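Local atomic coordinates of lipase (Penicillium expansum, PDB entry 3G7N), a protein that hydrolyses triacylglycerols, releasing free fatty acids, as a secreted alkaline lipase of the alpha/beta-hydrolase superfamily. Residues Asn185-Met193 / Asn232-Ala243; Phe8-Ser18 / Ser244-Ala252. All coordinates share one frame; numbering follows the deposited sequence.

Near the N terminus, helix 8-23 offers residues 8-18 to a partner that arrives only at the other end of the chain, residues 244-252. Interaction 2 thus closes a loop spanning nearly the whole protein, including every strand of the central sheet except 2-3. Interaction 1 is nested inside it: the chain leaves strand 179-185, runs through residues 185-193, and returns after a shorter excursion as residues 232-243. Because Ala243 leads straight into Ser244, the loop bearing His241 passes directly into the hairpin that packs on the helix. Ile242 O and Met249 N, 2.8 Å apart, form a probable hydrogen bond between the two contacts, joining the active-site loops to the helix-packed hairpin.

Interaction 1: Asn185-Met193 / Asn232-Ala243; sequences NVLDGVPNM and NGMYAVTPGHIA
Leu187 O is gripped by two donors from opposite faces of its carbonyl plane: Thr238 OG1 at 2.7 Å and Gly240 N at 2.8 Å. The threonine hydroxyl also accepts from Gly189 N, so one side chain links both flanks of Asp188. Next to it, Asn232 ND2 donates to Asp188 O from above the carbonyl plane.

The backbone held in this way carries Asp188, a member of the Ser-His-Asp triad of the alpha/beta-hydrolase fold. With CG anti to the backbone N (chi1 180°), Asp188 sets OD2 2.8 Å from His241 ND1. OD2 lies almost in the imidazole plane and is met on its syn side, somewhat out of the carboxylate plane, by a nearly straight bond, although carboxylate and ring are turned 59° apart. Val190 N donates to Asp188 OD1, 2.9 Å away, closing an Asx turn that limits rotation of the carboxylate. The ring is also held by Val190 CG2, a CH-pi contact over one face, 3.5 Å from the centroid of His241. Its far nitrogen, NE2, is hydrogen-bonded to the nucleophile Ser132.

Away from the triad, Asn192 ND2 donates to Met234 O at 2.9 Å, and Met193 CG lies over one face of the Tyr235 ring. Asn185 ND2 meets Gly240 O on a lone pair, 3.0 Å away.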
loop_
_atom_site.group_PDB
_atom_site.type_symbol
_atom_site.label_atom_id
_atom_site.label_comp_id
_atom_site.label_asym_id
_atom_site.label_seq_id
_atom_site.Cartn_x
_atom_site.Cartn_y
_atom_site.Cartn_z
ATOM N N ASN A 185 11.577 -3.757 -3.650
ATOM C CA ASN A 185 12.473 -4.900 -3.691
ATOM C C ASN A 185 13.425 -4.836 -4.886
ATOM O O ASN A 185 13.072 -4.350 -5.974
ATOM C CB ASN A 185 11.652 -6.185 -3.743
ATOM C CG ASN A 185 12.468 -7.412 -3.383
ATOM O OD1 ASN A 185 13.105 -7.434 -2.333
ATOM N ND2 ASN A 185 12.373 -8.467 -4.191
ATOM N N VAL A 186 14.594 -5.445 -4.702
ATOM C CA VAL A 186 15.528 -5.636 -5.794
ATOM C C VAL A 186 14.894 -6.401 -6.936
ATOM O O VAL A 186 13.964 -7.177 -6.758
ATOM C CB VAL A 186 16.796 -6.366 -5.341
ATOM C CG1 VAL A 186 17.621 -5.481 -4.413
ATOM C CG2 VAL A 186 16.469 -7.721 -4.742
ATOM N N LEU A 187 15.361 -6.097 -8.153
ATOM C CA LEU A 187 14.976 -6.861 -9.334
ATOM C C LEU A 187 13.506 -6.719 -9.683
ATOM O O LEU A 187 12.941 -7.573 -10.359
ATOM C CB LEU A 187 15.371 -8.343 -9.209
ATOM C CG LEU A 187 16.874 -8.623 -9.261
ATOM C CD1 LEU A 187 17.134 -10.062 -8.853
ATOM C CD2 LEU A 187 17.414 -8.340 -10.665
ATOM N N ASP A 188 12.895 -5.628 -9.225
ATOM C CA ASP A 188 11.489 -5.373 -9.488
ATOM C C ASP A 188 11.327 -4.035 -10.203
ATOM O O ASP A 188 11.647 -2.975 -9.656
ATOM C CB ASP A 188 10.675 -5.368 -8.191
ATOM C CG ASP A 188 9.201 -5.101 -8.434
ATOM O OD1 ASP A 188 8.755 -5.165 -9.605
ATOM O OD2 ASP A 188 8.457 -4.935 -7.431
ATOM N N GLY A 189 10.764 -4.079 -11.399
ATOM C CA GLY A 189 10.541 -2.867 -12.183
ATOM C C GLY A 189 9.190 -2.203 -12.003
ATOM O O GLY A 189 8.927 -1.194 -12.654
ATOM N N VAL A 190 8.283 -2.761 -11.196
ATOM C CA VAL A 190 6.938 -2.187 -11.114
ATOM C C VAL A 190 6.911 -0.741 -10.590
ATOM O O VAL A 190 6.214 0.098 -11.164
ATOM C CB VAL A 190 6.001 -3.126 -10.341
ATOM C CG1 VAL A 190 4.651 -2.426 -10.079
ATOM C CG2 VAL A 190 5.760 -4.394 -11.171
ATOM N N PRO A 191 7.786 -0.386 -9.634
ATOM C CA PRO A 191 7.791 1.017 -9.200
ATOM C C PRO A 191 8.294 1.983 -10.248
ATOM O O PRO A 191 8.145 3.201 -10.069
ATOM C CB PRO A 191 8.724 1.010 -7.987
ATOM C CG PRO A 191 8.575 -0.380 -7.435
ATOM C CD PRO A 191 8.488 -1.262 -8.670
ATOM N N ASN A 192 8.858 1.463 -11.341
ATOM C CA ASN A 192 9.396 2.312 -12.426
ATOM C C ASN A 192 8.391 2.497 -13.548
ATOM O O ASN A 192 8.658 3.216 -14.516
ATOM C CB ASN A 192 10.686 1.683 -12.966
ATOM C CG ASN A 192 11.772 1.658 -11.919
ATOM O OD1 ASN A 192 11.832 2.549 -11.056
ATOM N ND2 ASN A 192 12.627 0.650 -11.957
ATOM N N MET A 193 7.240 1.854 -13.450
ATOM C CA MET A 193 6.205 2.070 -14.449
ATOM C C MET A 193 5.724 3.504 -14.402
ATOM O O MET A 193 5.646 4.103 -13.322
ATOM C CB MET A 193 5.041 1.129 -14.228
ATOM C CG MET A 193 5.417 -0.307 -14.515
ATOM S SD MET A 193 4.171 -1.534 -14.053
ATOM C CE MET A 193 2.971 -1.251 -15.354
ATOM N N ASN A 232 17.414 0.605 -10.787
ATOM C CA ASN A 232 17.657 -0.835 -10.821
ATOM C C ASN A 232 17.637 -1.491 -12.195
ATOM O O ASN A 232 17.845 -2.702 -12.329
ATOM C CB ASN A 232 16.799 -1.599 -9.794
ATOM C CG ASN A 232 15.333 -1.732 -10.198
ATOM O OD1 ASN A 232 14.923 -1.461 -11.334
ATOM N ND2 ASN A 232 14.521 -2.187 -9.244
ATOM N N GLY A 233 17.368 -0.692 -13.216
ATOM C CA GLY A 233 17.420 -1.175 -14.594
ATOM C C GLY A 233 16.254 -2.054 -15.013
ATOM O O GLY A 233 16.278 -2.647 -16.096
ATOM N N MET A 234 15.231 -2.156 -14.164
ATOM C CA MET A 234 14.075 -3.025 -14.416
ATOM C C MET A 234 12.845 -2.213 -14.800
ATOM O O MET A 234 12.644 -1.112 -14.303
ATOM C CB MET A 234 13.732 -3.850 -13.162
ATOM C CG MET A 234 14.890 -4.652 -12.590
ATOM S SD MET A 234 15.279 -6.098 -13.588
ATOM C CE MET A 234 16.888 -5.620 -14.181
ATOM N N TYR A 235 11.950 -2.832 -15.551
ATOM C CA TYR A 235 10.698 -2.194 -15.915
ATOM C C TYR A 235 9.578 -3.226 -15.831
ATOM O O TYR A 235 9.664 -4.293 -16.441
ATOM C CB TYR A 235 10.783 -1.627 -17.339
ATOM C CG TYR A 235 9.514 -0.950 -17.764
ATOM C CD1 TYR A 235 9.238 0.346 -17.358
ATOM C CD2 TYR A 235 8.526 -1.651 -18.442
ATOM C CE1 TYR A 235 8.037 0.971 -17.700
ATOM C CE2 TYR A 235 7.327 -1.050 -18.784
ATOM C CZ TYR A 235 7.088 0.249 -18.389
ATOM O OH TYR A 235 5.896 0.817 -18.756
ATOM N N ALA A 236 8.480 -2.852 -15.165
ATOM C CA ALA A 236 7.302 -3.708 -15.026
ATOM C C ALA A 236 7.625 -5.026 -14.329
ATOM O O ALA A 236 8.486 -5.037 -13.447
ATOM C CB ALA A 236 6.593 -3.922 -16.378
ATOM N N VAL A 237 6.890 -6.096 -14.648
ATOM C CA VAL A 237 6.863 -7.293 -13.805
ATOM C C VAL A 237 8.060 -8.211 -14.065
ATOM O O VAL A 237 8.044 -9.086 -14.945
ATOM C CB VAL A 237 5.548 -8.083 -13.919
ATOM C CG1 VAL A 237 5.570 -9.290 -12.974
ATOM C CG2 VAL A 237 4.351 -7.198 -13.577
ATOM N N THR A 238 9.090 -8.012 -13.266
ATOM C CA THR A 238 10.331 -8.762 -13.369
ATOM C C THR A 238 10.463 -9.616 -12.092
ATOM O O THR A 238 9.575 -9.589 -11.253
ATOM C CB THR A 238 11.487 -7.768 -13.517
ATOM O OG1 THR A 238 11.427 -6.800 -12.454
ATOM C CG2 THR A 238 11.374 -7.008 -14.855
ATOM N N PRO A 239 11.491 -10.481 -12.005
ATOM C CA PRO A 239 11.455 -11.560 -11.019
ATOM C C PRO A 239 11.307 -11.095 -9.563
ATOM O O PRO A 239 10.690 -11.803 -8.760
ATOM C CB PRO A 239 12.797 -12.269 -11.245
ATOM C CG PRO A 239 13.008 -12.134 -12.739
ATOM C CD PRO A 239 12.514 -10.723 -13.048
ATOM N N GLY A 240 11.889 -9.949 -9.232
ATOM C CA GLY A 240 11.801 -9.449 -7.857
ATOM C C GLY A 240 10.410 -8.992 -7.445
ATOM O O GLY A 240 10.182 -8.729 -6.269
ATOM N N HIS A 241 9.473 -8.882 -8.384
ATOM C CA HIS A 241 8.175 -8.328 -8.034
ATOM C C HIS A 241 7.451 -9.185 -7.013
ATOM O O HIS A 241 6.566 -8.686 -6.306
ATOM C CB HIS A 241 7.292 -8.116 -9.268
ATOM C CG HIS A 241 6.034 -7.358 -8.975
ATOM N ND1 HIS A 241 6.037 -6.133 -8.335
ATOM C CD2 HIS A 241 4.731 -7.669 -9.173
ATOM C CE1 HIS A 241 4.789 -5.710 -8.198
ATOM N NE2 HIS A 241 3.976 -6.611 -8.709
ATOM N N ILE A 242 7.670 -10.496 -7.037
ATOM C CA ILE A 242 6.913 -11.431 -6.203
ATOM C C ILE A 242 7.322 -11.377 -4.722
ATOM O O ILE A 242 6.671 -12.001 -3.868
ATOM C CB ILE A 242 7.048 -12.899 -6.744
ATOM C CG1 ILE A 242 5.944 -13.807 -6.203
ATOM C CG2 ILE A 242 8.408 -13.482 -6.432
ATOM C CD1 ILE A 242 5.623 -14.962 -7.122
ATOM N N ALA A 243 8.417 -10.696 -4.416
ATOM C CA ALA A 243 8.923 -10.697 -3.039
ATOM C C ALA A 243 9.029 -9.281 -2.512
ATOM O O ALA A 243 9.280 -8.336 -3.253
ATOM C CB ALA A 243 10.288 -11.402 -2.966
#

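Interaction 2: Phe8-Ser18 / Ser244-Ala252; sequences FPDLHRAAKLS and SFGVVMLTA. With SO4 (sulfate ion), chain E.
Phe245 lies with one ring face against Leu11, whose CB stands 3.7 Å from the ring centroid and 14° off the normal, a CH-pi contact. Leu11 CD1 extends the same packing, reaching Phe245 CE1 at 3.7 Å. Phe8 comes in at the edge: Phe8 CD1 lies in the plane of the Phe245 ring, 4.0 Å from Phe245 CD1, and the two side chains run antiparallel, one passing alongside the other.

Beside these rings His12 turns its imidazole edge to the backbone. With CG anti to the backbone N (chi1 -179°), the ring reaches the turn and ND1 donates to Phe245 O in a nearly straight bond of 2.8 Å, with the oxygen in the ring plane and the N-H approaching almost along the C=O axis.

Phe245 O belongs to a type I' turn from Ser244 to Val247, the tight end of a two-stranded hairpin laid on helix 8-23. The helix also packs on the central sheet, Ala14 and Ser18 touching Val129 of strand 125-131.

Past the turn, the Val247 side chain runs roughly perpendicular to that of His12, its CG2 3.6 Å from His12 CE1. Ala15 CB touches Ser244 O, 3.2 Å away, and the same valine methyl. Met249 brings CE back to Ala15 O at 3.5 Å. Lys16 CG flanks Val247, while its NZ hydrogen-bonds a sulfate ion, probably from the crystallisation liquor.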
loop_
_atom_site.group_PDB
_atom_site.type_symbol
_atom_site.label_atom_id
_atom_site.label_comp_id
_atom_site.label_asym_id
_atom_site.label_seq_id
_atom_site.Cartn_x
_atom_site.Cartn_y
_atom_site.Cartn_z
ATOM N N PHE A 8 13.422 -2.490 8.880
ATOM C CA PHE A 8 13.128 -3.788 8.283
ATOM C C PHE A 8 12.000 -4.540 9.006
ATOM O O PHE A 8 11.104 -5.082 8.354
ATOM C CB PHE A 8 14.386 -4.660 8.159
ATOM C CG PHE A 8 14.122 -6.033 7.608
ATOM C CD1 PHE A 8 14.194 -6.265 6.244
ATOM C CD2 PHE A 8 13.820 -7.092 8.437
ATOM C CE1 PHE A 8 13.937 -7.514 5.718
ATOM C CE2 PHE A 8 13.552 -8.351 7.907
ATOM C CZ PHE A 8 13.658 -8.562 6.544
ATOM N N PRO A 9 12.017 -4.571 10.353
ATOM C CA PRO A 9 10.991 -5.393 10.992
ATOM C C PRO A 9 9.553 -4.978 10.651
ATOM O O PRO A 9 8.726 -5.850 10.386
ATOM C CB PRO A 9 11.282 -5.224 12.487
ATOM C CG PRO A 9 12.774 -4.994 12.524
ATOM C CD PRO A 9 13.065 -4.151 11.303
ATOM N N ASP A 10 9.292 -3.680 10.576
ATOM C CA ASP A 10 7.922 -3.266 10.267
ATOM C C ASP A 10 7.577 -3.570 8.805
ATOM O O ASP A 10 6.441 -3.882 8.475
ATOM C CB ASP A 10 7.668 -1.791 10.596
ATOM C CG ASP A 10 7.565 -1.531 12.087
ATOM O OD1 ASP A 10 7.444 -2.513 12.848
ATOM O OD2 ASP A 10 7.507 -0.344 12.470
ATOM N N LEU A 11 8.548 -3.457 7.913
ATOM C CA LEU A 11 8.283 -3.696 6.498
ATOM C C LEU A 11 8.153 -5.191 6.226
ATOM O O LEU A 11 7.348 -5.613 5.384
ATOM C CB LEU A 11 9.369 -3.054 5.639
ATOM C CG LEU A 11 9.319 -1.528 5.621
ATOM C CD1 LEU A 11 10.646 -0.951 5.138
ATOM C CD2 LEU A 11 8.143 -1.021 4.792
ATOM N N HIS A 12 8.912 -6.000 6.958
ATOM C CA HIS A 12 8.788 -7.442 6.911
ATOM C C HIS A 12 7.389 -7.890 7.364
ATOM O O HIS A 12 6.751 -8.706 6.722
ATOM C CB HIS A 12 9.900 -8.097 7.768
ATOM C CG HIS A 12 9.876 -9.588 7.766
ATOM N ND1 HIS A 12 10.261 -10.343 6.677
ATOM C CD2 HIS A 12 9.627 -10.475 8.762
ATOM C CE1 HIS A 12 10.228 -11.624 6.993
ATOM N NE2 HIS A 12 9.787 -11.734 8.233
ATOM N N ARG A 13 6.898 -7.292 8.451
ATOM C CA ARG A 13 5.524 -7.531 8.887
ATOM C C ARG A 13 4.518 -7.121 7.808
ATOM O O ARG A 13 3.581 -7.847 7.538
ATOM C CB ARG A 13 5.221 -6.828 10.216
ATOM C CG ARG A 13 3.750 -6.922 10.611
ATOM C CD ARG A 13 3.490 -6.289 11.984
ATOM N NE ARG A 13 2.067 -6.202 12.300
ATOM C CZ ARG A 13 1.283 -5.182 11.967
ATOM N NH1 ARG A 13 1.753 -4.160 11.272
ATOM N NH2 ARG A 13 0.004 -5.208 12.328
ATOM N N ALA A 14 4.727 -5.955 7.217
ATOM C CA ALA A 14 3.840 -5.486 6.167
ATOM C C ALA A 14 3.790 -6.499 5.017
ATOM O O ALA A 14 2.737 -6.729 4.433
ATOM C CB ALA A 14 4.289 -4.134 5.669
ATOM N N ALA A 15 4.939 -7.073 4.679
ATOM C CA ALA A 15 5.001 -8.054 3.601
ATOM C C ALA A 15 4.297 -9.340 3.959
ATOM O O ALA A 15 3.629 -9.935 3.121
ATOM C CB ALA A 15 6.443 -8.305 3.209
ATOM N N LYS A 16 4.406 -9.756 5.233
ATOM C CA LYS A 16 3.642 -10.917 5.692
ATOM C C LYS A 16 2.128 -10.705 5.613
ATOM O O LYS A 16 1.398 -11.564 5.162
ATOM C CB LYS A 16 4.057 -11.348 7.106
ATOM C CG LYS A 16 5.479 -11.917 7.154
ATOM C CD LYS A 16 6.062 -11.915 8.585
ATOM C CE LYS A 16 5.365 -12.879 9.498
ATOM N NZ LYS A 16 6.066 -12.892 10.820
ATOM N N LEU A 17 1.663 -9.537 6.055
ATOM C CA LEU A 17 0.248 -9.209 5.966
ATOM C C LEU A 17 -0.218 -9.163 4.518
ATOM O O LEU A 17 -1.310 -9.628 4.187
ATOM C CB LEU A 17 -0.032 -7.865 6.638
ATOM C CG LEU A 17 0.190 -7.820 8.156
ATOM C CD1 LEU A 17 -0.014 -6.417 8.667
ATOM C CD2 LEU A 17 -0.725 -8.786 8.893
ATOM N N SER A 18 0.610 -8.569 3.665
ATOM C CA SER A 18 0.275 -8.505 2.245
ATOM C C SER A 18 0.171 -9.904 1.630
ATOM O O SER A 18 -0.718 -10.169 0.838
ATOM C CB SER A 18 1.323 -7.701 1.500
ATOM O OG SER A 18 1.350 -6.336 1.891
ATOM N N SER A 244 8.929 -9.162 -1.192
ATOM C CA SER A 244 9.192 -7.886 -0.530
ATOM C C SER A 244 9.723 -8.137 0.874
ATOM O O SER A 244 9.182 -8.956 1.601
ATOM C CB SER A 244 7.894 -7.081 -0.434
ATOM O OG SER A 244 8.192 -5.698 -0.290
ATOM N N PHE A 245 10.845 -7.495 1.204
ATOM C CA PHE A 245 11.433 -7.604 2.550
ATOM C C PHE A 245 11.487 -9.035 3.047
ATOM O O PHE A 245 11.173 -9.316 4.204
ATOM C CB PHE A 245 10.759 -6.644 3.530
ATOM C CG PHE A 245 10.905 -5.219 3.129
ATOM C CD1 PHE A 245 12.080 -4.522 3.398
ATOM C CD2 PHE A 245 10.004 -4.685 2.221
ATOM C CE1 PHE A 245 12.328 -3.284 2.779
ATOM C CE2 PHE A 245 10.234 -3.480 1.625
ATOM C CZ PHE A 245 11.419 -2.798 1.845
ATOM N N GLY A 246 11.943 -9.924 2.181
ATOM C CA GLY A 246 12.252 -11.287 2.586
ATOM C C GLY A 246 11.067 -12.238 2.502
ATOM O O GLY A 246 11.195 -13.417 2.814
ATOM N N VAL A 247 9.918 -11.742 2.040
ATOM C CA VAL A 247 8.707 -12.561 1.945
ATOM C C VAL A 247 8.302 -12.731 0.489
ATOM O O VAL A 247 8.025 -11.740 -0.201
ATOM C CB VAL A 247 7.540 -11.888 2.697
ATOM C CG1 VAL A 247 6.279 -12.733 2.570
ATOM C CG2 VAL A 247 7.920 -11.619 4.170
ATOM N N VAL A 248 8.215 -13.971 0.023
ATOM C CA VAL A 248 7.657 -14.255 -1.291
ATOM C C VAL A 248 6.150 -14.394 -1.148
ATOM O O VAL A 248 5.655 -15.126 -0.289
ATOM C CB VAL A 248 8.249 -15.564 -1.871
ATOM C CG1 VAL A 248 7.544 -15.984 -3.149
ATOM C CG2 VAL A 248 9.772 -15.429 -2.065
ATOM N N MET A 249 5.408 -13.563 -1.867
ATOM C CA MET A 249 3.961 -13.555 -1.731
ATOM C C MET A 249 3.380 -14.947 -1.887
ATOM O O MET A 249 3.789 -15.696 -2.785
ATOM C CB MET A 249 3.322 -12.584 -2.727
ATOM C CG MET A 249 3.695 -11.124 -2.490
ATOM S SD MET A 249 3.200 -10.501 -0.862
ATOM C CE MET A 249 4.753 -9.919 -0.205
ATOM N N LEU A 250 2.386 -15.251 -1.051
ATOM C CA LEU A 250 1.723 -16.545 -0.955
ATOM C C LEU A 250 2.445 -17.598 -0.131
ATOM O O LEU A 250 1.839 -18.629 0.191
ATOM C CB LEU A 250 1.322 -17.102 -2.323
ATOM C CG LEU A 250 0.108 -16.457 -2.963
ATOM C CD1 LEU A 250 0.015 -16.887 -4.432
ATOM C CD2 LEU A 250 -1.155 -16.830 -2.209
ATOM N N THR A 251 3.651 -17.303 0.341
ATOM C CA THR A 251 4.434 -18.316 1.051
ATOM C C THR A 251 4.536 -18.070 2.555
ATOM O O THR A 251 5.111 -18.872 3.282
ATOM C CB THR A 251 5.856 -18.452 0.479
ATOM O OG1 THR A 251 6.640 -17.333 0.886
ATOM C CG2 THR A 251 5.831 -18.590 -1.039
ATOM N N ALA A 252 4.050 -16.923 3.017
ATOM C CA ALA A 252 4.098 -16.590 4.431
ATOM C C ALA A 252 3.133 -17.419 5.284
ATOM O O ALA A 252 3.305 -17.475 6.498
ATOM C CB ALA A 252 3.854 -15.095 4.647
HETATM S S SO4 E . 5.870 -16.226 11.677
HETATM O O1 SO4 E . 5.432 -16.916 10.466
HETATM O O2 SO4 E . 5.084 -15.025 11.989
HETATM O O3 SO4 E . 5.838 -17.141 12.823
HETATM O O4 SO4 E . 7.277 -15.846 11.500
#